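Long-range contacts in ethylbenzene dehydrogenase beta-subunit (Aromatoleum aromaticum, PDB 2IVF), which is the iron-sulfur subunit of a heme-containing dehydrogenase, carrying three [4Fe-4S] clusters and one [3Fe-4S] cluster, with a 4Fe-4S dicluster domain of the ferredoxin type: residues Gly63-Lys71 / Gly83-Gly92; Trp139-Leu147 / Arg292-Phe302. All coordinates share one frame; numbering follows the deposited sequence.

Contact 1: residues Gly63-Lys71 / Gly83-Gly92; sequences GYPRDYERK and GVLPTLIDSG
Arg66 lays the NE edge of its guanidinium against the carboxylate of Asp90, and both nitrogens of that edge converge on one oxygen: NE lies 2.8 Å and NH2 2.9 Å from Asp90 OD1. The oxygen sits in the guanidinium plane, and the carboxylate plane is turned 63° from it; NE meets OD1 nearly end-on, NH2 from above the carboxylate plane. With chi1 at -173° the arginine chain runs out away from the backbone N, and the bend at chi3 (53°) brings NE and NH2 round to OD1. Ile89 CG2 lies over one guanidinium face, and Trp126 makes a cation-pi contact with the same arginine. The backbones join here as well, Arg66 N bonding to Asp90 O.

Asp90 is fixed from its own segment too: OD2 accepts from Thr87 N, and Thr87 OG1 accepts from Asp90 N at 3.0 Å, an ST motif. Lys71 makes only a long salt bridge to OD2 (NZ to Asp90 OD2, 4.0 Å); its NZ bonds to Arg66 O, and a water links it to Asp90 OD1. Farther along, Val84 N bonds to Lys71 O at 2.9 Å, while Val84 CG2 packs on the lysine's CB and CG. Charge and backbone bonding together fasten the two segments, around a buried aspartate whose ionised form two cationic neighbours would be expected to favour.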
loop_
_atom_site.group_PDB
_atom_site.type_symbol
_atom_site.label_atom_id
_atom_site.label_comp_id
_atom_site.label_asym_id
_atom_site.label_seq_id
_atom_site.Cartn_x
_atom_site.Cartn_y
_atom_site.Cartn_z
ATOM N N GLY B 63 16.615 -11.156 3.651
ATOM C CA GLY B 63 15.749 -12.089 2.989
ATOM C C GLY B 63 14.775 -12.733 3.952
ATOM O O GLY B 63 14.491 -12.217 5.046
ATOM N N TYR B 64 14.226 -13.847 3.504
ATOM C CA TYR B 64 13.176 -14.523 4.211
ATOM C C TYR B 64 13.330 -16.019 4.022
ATOM O O TYR B 64 13.443 -16.452 2.914
ATOM C CB TYR B 64 11.803 -14.115 3.699
ATOM C CG TYR B 64 10.710 -14.883 4.425
ATOM C CD1 TYR B 64 10.285 -14.490 5.659
ATOM C CD2 TYR B 64 10.212 -16.067 3.922
ATOM C CE1 TYR B 64 9.321 -15.170 6.341
ATOM C CE2 TYR B 64 9.244 -16.765 4.593
ATOM C CZ TYR B 64 8.801 -16.331 5.815
ATOM O OH TYR B 64 7.839 -17.069 6.493
ATOM N N PRO B 65 13.367 -16.803 5.101
ATOM C CA PRO B 65 13.525 -16.334 6.452
ATOM C C PRO B 65 14.819 -15.555 6.572
ATOM O O PRO B 65 15.689 -15.643 5.690
ATOM C CB PRO B 65 13.611 -17.614 7.278
ATOM C CG PRO B 65 12.987 -18.646 6.432
ATOM C CD PRO B 65 13.206 -18.267 5.027
ATOM N N ARG B 66 14.912 -14.796 7.647
ATOM C CA ARG B 66 16.098 -14.044 7.990
ATOM C C ARG B 66 17.386 -14.855 7.830
ATOM O O ARG B 66 17.543 -15.915 8.417
ATOM C CB ARG B 66 15.997 -13.566 9.423
ATOM C CG ARG B 66 17.125 -12.614 9.834
ATOM C CD ARG B 66 16.879 -12.001 11.183
ATOM N NE ARG B 66 16.607 -12.953 12.251
ATOM C CZ ARG B 66 16.487 -12.626 13.538
ATOM N NH1 ARG B 66 16.655 -11.358 13.956
ATOM N NH2 ARG B 66 16.255 -13.575 14.433
ATOM N N ASP B 67 18.299 -14.298 7.041
ATOM C CA ASP B 67 19.611 -14.818 6.823
ATOM C C ASP B 67 19.545 -16.228 6.297
ATOM O O ASP B 67 20.398 -17.003 6.609
ATOM C CB ASP B 67 20.465 -14.717 8.096
ATOM C CG ASP B 67 20.892 -13.279 8.398
ATOM O OD1 ASP B 67 20.923 -12.466 7.471
ATOM O OD2 ASP B 67 21.209 -12.971 9.558
ATOM N N TYR B 68 18.545 -16.553 5.483
ATOM C CA TYR B 68 18.424 -17.931 4.924
ATOM C C TYR B 68 19.688 -18.384 4.175
ATOM O O TYR B 68 20.030 -19.592 4.100
ATOM C CB TYR B 68 17.204 -18.017 4.004
ATOM C CG TYR B 68 17.394 -17.581 2.558
ATOM C CD1 TYR B 68 17.198 -16.270 2.156
ATOM C CD2 TYR B 68 17.784 -18.503 1.589
ATOM C CE1 TYR B 68 17.360 -15.881 0.837
ATOM C CE2 TYR B 68 17.951 -18.145 0.286
ATOM C CZ TYR B 68 17.732 -16.831 -0.106
ATOM O OH TYR B 68 17.907 -16.524 -1.413
ATOM N N GLU B 69 20.382 -17.401 3.604
ATOM C CA GLU B 69 21.613 -17.639 2.813
ATOM C C GLU B 69 22.767 -18.008 3.687
ATOM O O GLU B 69 23.830 -18.398 3.175
ATOM C CB GLU B 69 21.960 -16.386 1.952
ATOM C CG GLU B 69 20.926 -16.060 0.951
ATOM C CD GLU B 69 21.043 -14.661 0.323
ATOM O OE1 GLU B 69 21.124 -13.704 1.086
ATOM O OE2 GLU B 69 21.023 -14.527 -0.935
ATOM N N ARG B 70 22.586 -17.898 5.003
ATOM C CA ARG B 70 23.597 -18.352 5.955
ATOM C C ARG B 70 23.227 -19.661 6.649
ATOM O O ARG B 70 23.954 -20.098 7.514
ATOM C CB ARG B 70 23.798 -17.296 7.037
ATOM C CG ARG B 70 24.138 -15.933 6.487
ATOM C CD ARG B 70 25.022 -15.164 7.438
ATOM N NE ARG B 70 25.831 -14.224 6.656
ATOM C CZ ARG B 70 25.866 -12.899 6.837
ATOM N NH1 ARG B 70 25.155 -12.309 7.809
ATOM N NH2 ARG B 70 26.637 -12.154 6.039
ATOM N N LYS B 71 22.110 -20.266 6.297
ATOM C CA LYS B 71 21.574 -21.360 7.088
ATOM C C LYS B 71 21.818 -22.762 6.497
ATOM O O LYS B 71 21.202 -23.754 6.925
ATOM C CB LYS B 71 20.132 -21.092 7.447
ATOM C CG LYS B 71 19.992 -19.917 8.449
ATOM C CD LYS B 71 18.532 -19.709 8.858
ATOM C CE LYS B 71 18.407 -18.811 10.077
ATOM N NZ LYS B 71 19.301 -17.657 10.034
ATOM N N GLY B 83 22.531 -28.021 7.668
ATOM C CA GLY B 83 21.824 -26.768 7.746
ATOM C C GLY B 83 21.292 -26.517 9.137
ATOM O O GLY B 83 21.446 -27.348 10.013
ATOM N N VAL B 84 20.690 -25.351 9.344
ATOM C CA VAL B 84 20.169 -25.008 10.667
ATOM C C VAL B 84 18.737 -24.540 10.560
ATOM O O VAL B 84 18.320 -24.032 9.530
ATOM C CB VAL B 84 21.021 -23.936 11.390
ATOM C CG1 VAL B 84 22.463 -24.401 11.545
ATOM C CG2 VAL B 84 20.999 -22.664 10.689
ATOM N N LEU B 85 17.990 -24.696 11.643
ATOM C CA LEU B 85 16.581 -24.434 11.636
ATOM C C LEU B 85 16.334 -22.973 11.899
ATOM O O LEU B 85 16.913 -22.395 12.830
ATOM C CB LEU B 85 15.871 -25.262 12.699
ATOM C CG LEU B 85 15.869 -26.752 12.398
ATOM C CD1 LEU B 85 15.440 -27.523 13.613
ATOM C CD2 LEU B 85 14.989 -27.047 11.208
ATOM N N PRO B 86 15.472 -22.361 11.092
ATOM C CA PRO B 86 15.004 -21.042 11.444
ATOM C C PRO B 86 14.085 -21.028 12.645
ATOM O O PRO B 86 13.355 -21.999 12.924
ATOM C CB PRO B 86 14.203 -20.600 10.223
ATOM C CG PRO B 86 14.442 -21.585 9.203
ATOM C CD PRO B 86 14.904 -22.821 9.824
ATOM N N THR B 87 14.093 -19.885 13.310
ATOM C CA THR B 87 13.228 -19.651 14.439
ATOM C C THR B 87 11.949 -18.991 13.936
ATOM O O THR B 87 11.838 -18.624 12.757
ATOM C CB THR B 87 13.917 -18.721 15.427
ATOM O OG1 THR B 87 14.196 -17.504 14.723
ATOM C CG2 THR B 87 15.228 -19.349 16.012
ATOM N N LEU B 88 10.963 -18.852 14.830
ATOM C CA LEU B 88 9.726 -18.165 14.519
ATOM C C LEU B 88 10.011 -16.737 14.070
ATOM O O LEU B 88 9.417 -16.233 13.092
ATOM C CB LEU B 88 8.812 -18.115 15.741
ATOM C CG LEU B 88 7.472 -17.388 15.576
ATOM C CD1 LEU B 88 6.844 -17.788 14.262
ATOM C CD2 LEU B 88 6.543 -17.667 16.774
ATOM N N ILE B 89 10.924 -16.086 14.797
ATOM C CA ILE B 89 11.311 -14.715 14.439
ATOM C C ILE B 89 11.981 -14.695 13.084
ATOM O O ILE B 89 11.609 -13.877 12.245
ATOM C CB ILE B 89 12.183 -14.027 15.520
ATOM C CG1 ILE B 89 11.350 -13.814 16.782
ATOM C CG2 ILE B 89 12.703 -12.635 15.070
ATOM C CD1 ILE B 89 12.204 -13.592 17.988
ATOM N N ASP B 90 12.924 -15.607 12.843
ATOM C CA ASP B 90 13.580 -15.697 11.523
ATOM C C ASP B 90 12.518 -15.815 10.424
ATOM O O ASP B 90 12.676 -15.280 9.318
ATOM C CB ASP B 90 14.493 -16.923 11.404
ATOM C CG ASP B 90 15.743 -16.846 12.234
ATOM O OD1 ASP B 90 16.244 -15.739 12.498
ATOM O OD2 ASP B 90 16.255 -17.936 12.602
ATOM N N SER B 91 11.426 -16.530 10.742
ATOM C CA SER B 91 10.386 -16.841 9.809
ATOM C C SER B 91 9.334 -15.753 9.740
ATOM O O SER B 91 8.250 -15.947 9.193
ATOM C CB SER B 91 9.770 -18.199 10.171
ATOM O OG SER B 91 10.803 -19.179 10.221
ATOM N N GLY B 92 9.638 -14.609 10.334
ATOM C CA GLY B 92 8.801 -13.425 10.174
ATOM C C GLY B 92 7.848 -13.167 11.329
ATOM O O GLY B 92 7.149 -12.157 11.329
HETATM O O HOH W 1 19.015 -15.792 12.293
#

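Contact 2: residues Trp139-Leu147 / Arg292-Phe302; sequences WPNPFFFYL and RIPLDVLEGLF
Strand 145-147 and helix 295-302 run almost parallel, 8° between their directions, with axes 13.3 Å apart. Strand 141-149 is the central strand of a three-stranded antiparallel sheet in the iron-sulfur subunit, and the helix lies over one face of that sheet at a wide spacing, bridged by Phe145, Leu147, Leu298, Leu301 and Phe302. Phe143, Phe145 and Leu147, alternate residues, all start toward the helical segment. Phe145 brings CE1 to within 3.8 Å of Leu298 CD2, and Leu301 CD1 comes to the edge of the same ring, near its plane. Leu147 CD1 in turn meets the edge of the Phe302 ring.

At the other end Phe143 carries its CG between backbone N and carbonyl carbon (chi1 66°), which presents a ring face to Pro294, the N-cap residue of the helix. Pro294 CD stands over that face, 3.5 Å from the centroid of the Phe143 ring, a CH-pi contact. Two residues before Pro294, Arg292 crosses Pro142 and is held by several backbone carbonyls: NE bonds to Ala278 O and NH2 to Arg279 O. Asn141 OD1, whose hydrogen-bond donor is Phe281 N, lies over a guanidinium face. The remaining nitrogen, Arg292 NH1, donates to Pro142 O at 2.9 Å, 167° at the hydrogen and in both the carbonyl and guanidinium planes.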
loop_
_atom_site.group_PDB
_atom_site.type_symbol
_atom_site.label_atom_id
_atom_site.label_comp_id
_atom_site.label_asym_id
_atom_site.label_seq_id
_atom_site.Cartn_x
_atom_site.Cartn_y
_atom_site.Cartn_z
ATOM N N TRP B 139 24.995 6.459 -0.812
ATOM C CA TRP B 139 24.588 7.717 -1.432
ATOM C C TRP B 139 25.733 8.362 -2.182
ATOM O O TRP B 139 26.834 8.484 -1.630
ATOM C CB TRP B 139 24.079 8.678 -0.362
ATOM C CG TRP B 139 23.472 9.883 -0.998
ATOM C CD1 TRP B 139 24.067 11.045 -1.274
ATOM C CD2 TRP B 139 22.155 9.950 -1.535
ATOM N NE1 TRP B 139 23.196 11.885 -1.920
ATOM C CE2 TRP B 139 22.008 11.219 -2.106
ATOM C CE3 TRP B 139 21.084 9.073 -1.555
ATOM C CZ2 TRP B 139 20.812 11.641 -2.686
ATOM C CZ3 TRP B 139 19.892 9.482 -2.153
ATOM C CH2 TRP B 139 19.782 10.748 -2.726
ATOM N N PRO B 140 25.496 8.861 -3.432
ATOM C CA PRO B 140 24.261 9.019 -4.221
ATOM C C PRO B 140 23.892 7.853 -5.127
ATOM O O PRO B 140 23.080 8.014 -6.060
ATOM C CB PRO B 140 24.576 10.260 -5.053
ATOM C CG PRO B 140 26.030 10.119 -5.351
ATOM C CD PRO B 140 26.644 9.474 -4.128
ATOM N N ASN B 141 24.495 6.696 -4.852
ATOM C CA ASN B 141 24.275 5.461 -5.570
ATOM C C ASN B 141 23.712 4.335 -4.724
ATOM O O ASN B 141 24.195 3.204 -4.792
ATOM C CB ASN B 141 25.575 4.965 -6.221
ATOM C CG ASN B 141 26.035 5.856 -7.337
ATOM O OD1 ASN B 141 25.267 6.112 -8.244
ATOM N ND2 ASN B 141 27.272 6.398 -7.232
ATOM N N PRO B 142 22.625 4.597 -3.985
ATOM C CA PRO B 142 21.990 3.500 -3.283
ATOM C C PRO B 142 21.367 2.560 -4.349
ATOM O O PRO B 142 21.095 2.978 -5.458
ATOM C CB PRO B 142 20.911 4.205 -2.444
ATOM C CG PRO B 142 20.524 5.384 -3.284
ATOM C CD PRO B 142 21.848 5.850 -3.866
ATOM N N PHE B 143 21.214 1.286 -4.040
ATOM C CA PHE B 143 20.447 0.427 -4.930
ATOM C C PHE B 143 19.658 -0.603 -4.147
ATOM O O PHE B 143 20.031 -0.995 -3.039
ATOM C CB PHE B 143 21.361 -0.232 -5.915
ATOM C CG PHE B 143 22.302 -1.169 -5.293
ATOM C CD1 PHE B 143 23.521 -0.730 -4.806
ATOM C CD2 PHE B 143 21.965 -2.492 -5.156
ATOM C CE1 PHE B 143 24.412 -1.607 -4.236
ATOM C CE2 PHE B 143 22.893 -3.386 -4.562
ATOM C CZ PHE B 143 24.070 -2.925 -4.092
ATOM N N PHE B 144 18.529 -0.998 -4.724
ATOM C CA PHE B 144 17.694 -2.025 -4.157
ATOM C C PHE B 144 16.677 -2.364 -5.241
ATOM O O PHE B 144 16.456 -1.587 -6.175
ATOM C CB PHE B 144 16.947 -1.526 -2.917
ATOM C CG PHE B 144 15.902 -0.496 -3.234
ATOM C CD1 PHE B 144 14.613 -0.866 -3.505
ATOM C CD2 PHE B 144 16.219 0.883 -3.244
ATOM C CE1 PHE B 144 13.644 0.099 -3.853
ATOM C CE2 PHE B 144 15.263 1.813 -3.563
ATOM C CZ PHE B 144 13.961 1.411 -3.875
ATOM N N PHE B 145 16.084 -3.535 -5.085
ATOM C CA PHE B 145 14.979 -4.023 -5.889
ATOM C C PHE B 145 14.238 -4.998 -4.982
ATOM O O PHE B 145 14.730 -5.297 -3.886
ATOM C CB PHE B 145 15.469 -4.700 -7.181
ATOM C CG PHE B 145 16.426 -5.804 -6.981
ATOM C CD1 PHE B 145 17.792 -5.554 -6.956
ATOM C CD2 PHE B 145 15.996 -7.118 -6.815
ATOM C CE1 PHE B 145 18.704 -6.559 -6.796
ATOM C CE2 PHE B 145 16.904 -8.133 -6.624
ATOM C CZ PHE B 145 18.282 -7.856 -6.636
ATOM N N TYR B 146 13.079 -5.497 -5.429
ATOM C CA TYR B 146 12.259 -6.369 -4.626
ATOM C C TYR B 146 12.363 -7.783 -5.128
ATOM O O TYR B 146 12.421 -8.023 -6.356
ATOM C CB TYR B 146 10.830 -5.868 -4.616
ATOM C CG TYR B 146 10.723 -4.460 -4.086
ATOM C CD1 TYR B 146 10.917 -4.210 -2.733
ATOM C CD2 TYR B 146 10.403 -3.391 -4.920
ATOM C CE1 TYR B 146 10.843 -2.922 -2.227
ATOM C CE2 TYR B 146 10.277 -2.061 -4.405
ATOM C CZ TYR B 146 10.493 -1.861 -3.054
ATOM O OH TYR B 146 10.382 -0.589 -2.545
ATOM N N LEU B 147 12.433 -8.734 -4.195
ATOM C CA LEU B 147 12.743 -10.096 -4.558
ATOM C C LEU B 147 11.689 -11.056 -4.011
ATOM O O LEU B 147 11.661 -11.357 -2.804
ATOM C CB LEU B 147 14.125 -10.456 -4.027
ATOM C CG LEU B 147 14.591 -11.900 -4.334
ATOM C CD1 LEU B 147 14.592 -12.148 -5.850
ATOM C CD2 LEU B 147 15.997 -12.211 -3.711
ATOM N N ARG B 292 23.909 1.509 -11.500
ATOM C CA ARG B 292 24.551 1.516 -10.188
ATOM C C ARG B 292 24.561 0.134 -9.510
ATOM O O ARG B 292 25.255 -0.056 -8.503
ATOM C CB ARG B 292 23.838 2.469 -9.278
ATOM C CG ARG B 292 22.425 1.933 -9.051
ATOM C CD ARG B 292 21.552 2.837 -8.534
ATOM N NE ARG B 292 21.380 4.058 -9.267
ATOM C CZ ARG B 292 21.119 5.198 -8.647
ATOM N NH1 ARG B 292 20.968 5.213 -7.330
ATOM N NH2 ARG B 292 20.954 6.304 -9.335
ATOM N N ILE B 293 23.787 -0.824 -10.006
ATOM C CA ILE B 293 23.715 -2.120 -9.306
ATOM C C ILE B 293 25.009 -2.861 -9.632
ATOM O O ILE B 293 25.343 -3.066 -10.810
ATOM C CB ILE B 293 22.534 -3.014 -9.711
ATOM C CG1 ILE B 293 21.197 -2.291 -9.519
ATOM C CG2 ILE B 293 22.613 -4.346 -8.910
ATOM C CD1 ILE B 293 20.045 -3.052 -10.025
ATOM N N PRO B 294 25.772 -3.210 -8.597
ATOM C CA PRO B 294 27.014 -3.890 -8.853
ATOM C C PRO B 294 26.790 -5.259 -9.450
ATOM O O PRO B 294 25.948 -6.050 -8.984
ATOM C CB PRO B 294 27.665 -3.973 -7.476
ATOM C CG PRO B 294 26.959 -2.907 -6.663
ATOM C CD PRO B 294 25.574 -2.954 -7.156
ATOM N N LEU B 295 27.509 -5.539 -10.509
ATOM C CA LEU B 295 27.268 -6.792 -11.212
ATOM C C LEU B 295 27.544 -7.992 -10.282
ATOM O O LEU B 295 26.838 -9.000 -10.333
ATOM C CB LEU B 295 28.138 -6.859 -12.461
ATOM C CG LEU B 295 28.169 -8.126 -13.313
ATOM C CD1 LEU B 295 26.763 -8.517 -13.801
ATOM C CD2 LEU B 295 29.212 -7.966 -14.470
ATOM N N ASP B 296 28.575 -7.903 -9.444
ATOM C CA ASP B 296 28.933 -9.055 -8.640
ATOM C C ASP B 296 27.856 -9.392 -7.630
ATOM O O ASP B 296 27.685 -10.549 -7.293
ATOM C CB ASP B 296 30.333 -8.926 -7.995
ATOM C CG ASP B 296 30.473 -7.708 -7.090
ATOM O OD1 ASP B 296 29.660 -6.784 -7.165
ATOM O OD2 ASP B 296 31.449 -7.655 -6.305
ATOM N N VAL B 297 27.083 -8.395 -7.209
ATOM C CA VAL B 297 25.927 -8.613 -6.361
ATOM C C VAL B 297 24.862 -9.425 -7.075
ATOM O O VAL B 297 24.408 -10.436 -6.557
ATOM C CB VAL B 297 25.341 -7.246 -5.849
ATOM C CG1 VAL B 297 24.012 -7.439 -5.108
ATOM C CG2 VAL B 297 26.370 -6.590 -4.911
ATOM N N LEU B 298 24.546 -9.054 -8.313
ATOM C CA LEU B 298 23.547 -9.769 -9.074
ATOM C C LEU B 298 24.065 -11.161 -9.440
ATOM O O LEU B 298 23.295 -12.111 -9.424
ATOM C CB LEU B 298 23.106 -9.023 -10.335
ATOM C CG LEU B 298 22.380 -7.722 -10.095
ATOM C CD1 LEU B 298 21.929 -7.074 -11.409
ATOM C CD2 LEU B 298 21.178 -8.001 -9.229
ATOM N N GLU B 299 25.350 -11.270 -9.722
ATOM C CA GLU B 299 25.975 -12.567 -9.983
ATOM C C GLU B 299 25.896 -13.477 -8.759
ATOM O O GLU B 299 25.798 -14.697 -8.902
ATOM C CB GLU B 299 27.452 -12.440 -10.380
ATOM C CG GLU B 299 27.665 -11.869 -11.762
ATOM C CD GLU B 299 29.110 -11.678 -12.111
ATOM O OE1 GLU B 299 29.941 -11.637 -11.194
ATOM O OE2 GLU B 299 29.406 -11.560 -13.318
ATOM N N GLY B 300 25.935 -12.898 -7.567
ATOM C CA GLY B 300 25.848 -13.685 -6.370
ATOM C C GLY B 300 24.519 -14.412 -6.280
ATOM O O GLY B 300 24.463 -15.549 -5.769
ATOM N N LEU B 301 23.462 -13.771 -6.787
ATOM C CA LEU B 301 22.130 -14.314 -6.767
ATOM C C LEU B 301 21.802 -15.148 -7.988
ATOM O O LEU B 301 21.180 -16.188 -7.873
ATOM C CB LEU B 301 21.125 -13.188 -6.715
ATOM C CG LEU B 301 21.102 -12.376 -5.426
ATOM C CD1 LEU B 301 19.966 -11.422 -5.483
ATOM C CD2 LEU B 301 21.055 -13.326 -4.187
ATOM N N PHE B 302 22.198 -14.692 -9.162
ATOM C CA PHE B 302 21.681 -15.281 -10.400
ATOM C C PHE B 302 22.721 -15.873 -11.309
ATOM O O PHE B 302 22.385 -16.345 -12.402
ATOM C CB PHE B 302 20.857 -14.236 -11.149
ATOM C CG PHE B 302 19.781 -13.646 -10.320
ATOM C CD1 PHE B 302 18.809 -14.448 -9.772
ATOM C CD2 PHE B 302 19.772 -12.278 -10.027
ATOM C CE1 PHE B 302 17.831 -13.902 -8.975
ATOM C CE2 PHE B 302 18.817 -11.741 -9.246
ATOM C CZ PHE B 302 17.825 -12.561 -8.714
HETATM O O HOH W 2 20.557 7.955 -7.037
HETATM O O HOH W 3 26.533 1.420 -6.418
#

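Overall arrangement
The two contacts follow one another in series, contact 1 closing before contact 2 opens, and their centres lie 22 Å apart. Contact 1 joins nearby loops, only 12 residues apart; contact 2 brings together segments separated by 145. Strand 55-59 is shared by both: Tyr64 of contact 1 packs on it, it pairs with strand 141-149 of contact 2, and Val297 and Leu301 pack on its Tyr59. They also touch directly, where Glu69 OE2 lies 3.5 Å from Leu301 CD2. The side chains of Tyr64 and Leu147 each come within about 10 Å and 9 Å, respectively, of a [4Fe-4S] cluster, consistent with a place in the surrounding shell rather than in a cluster pocket.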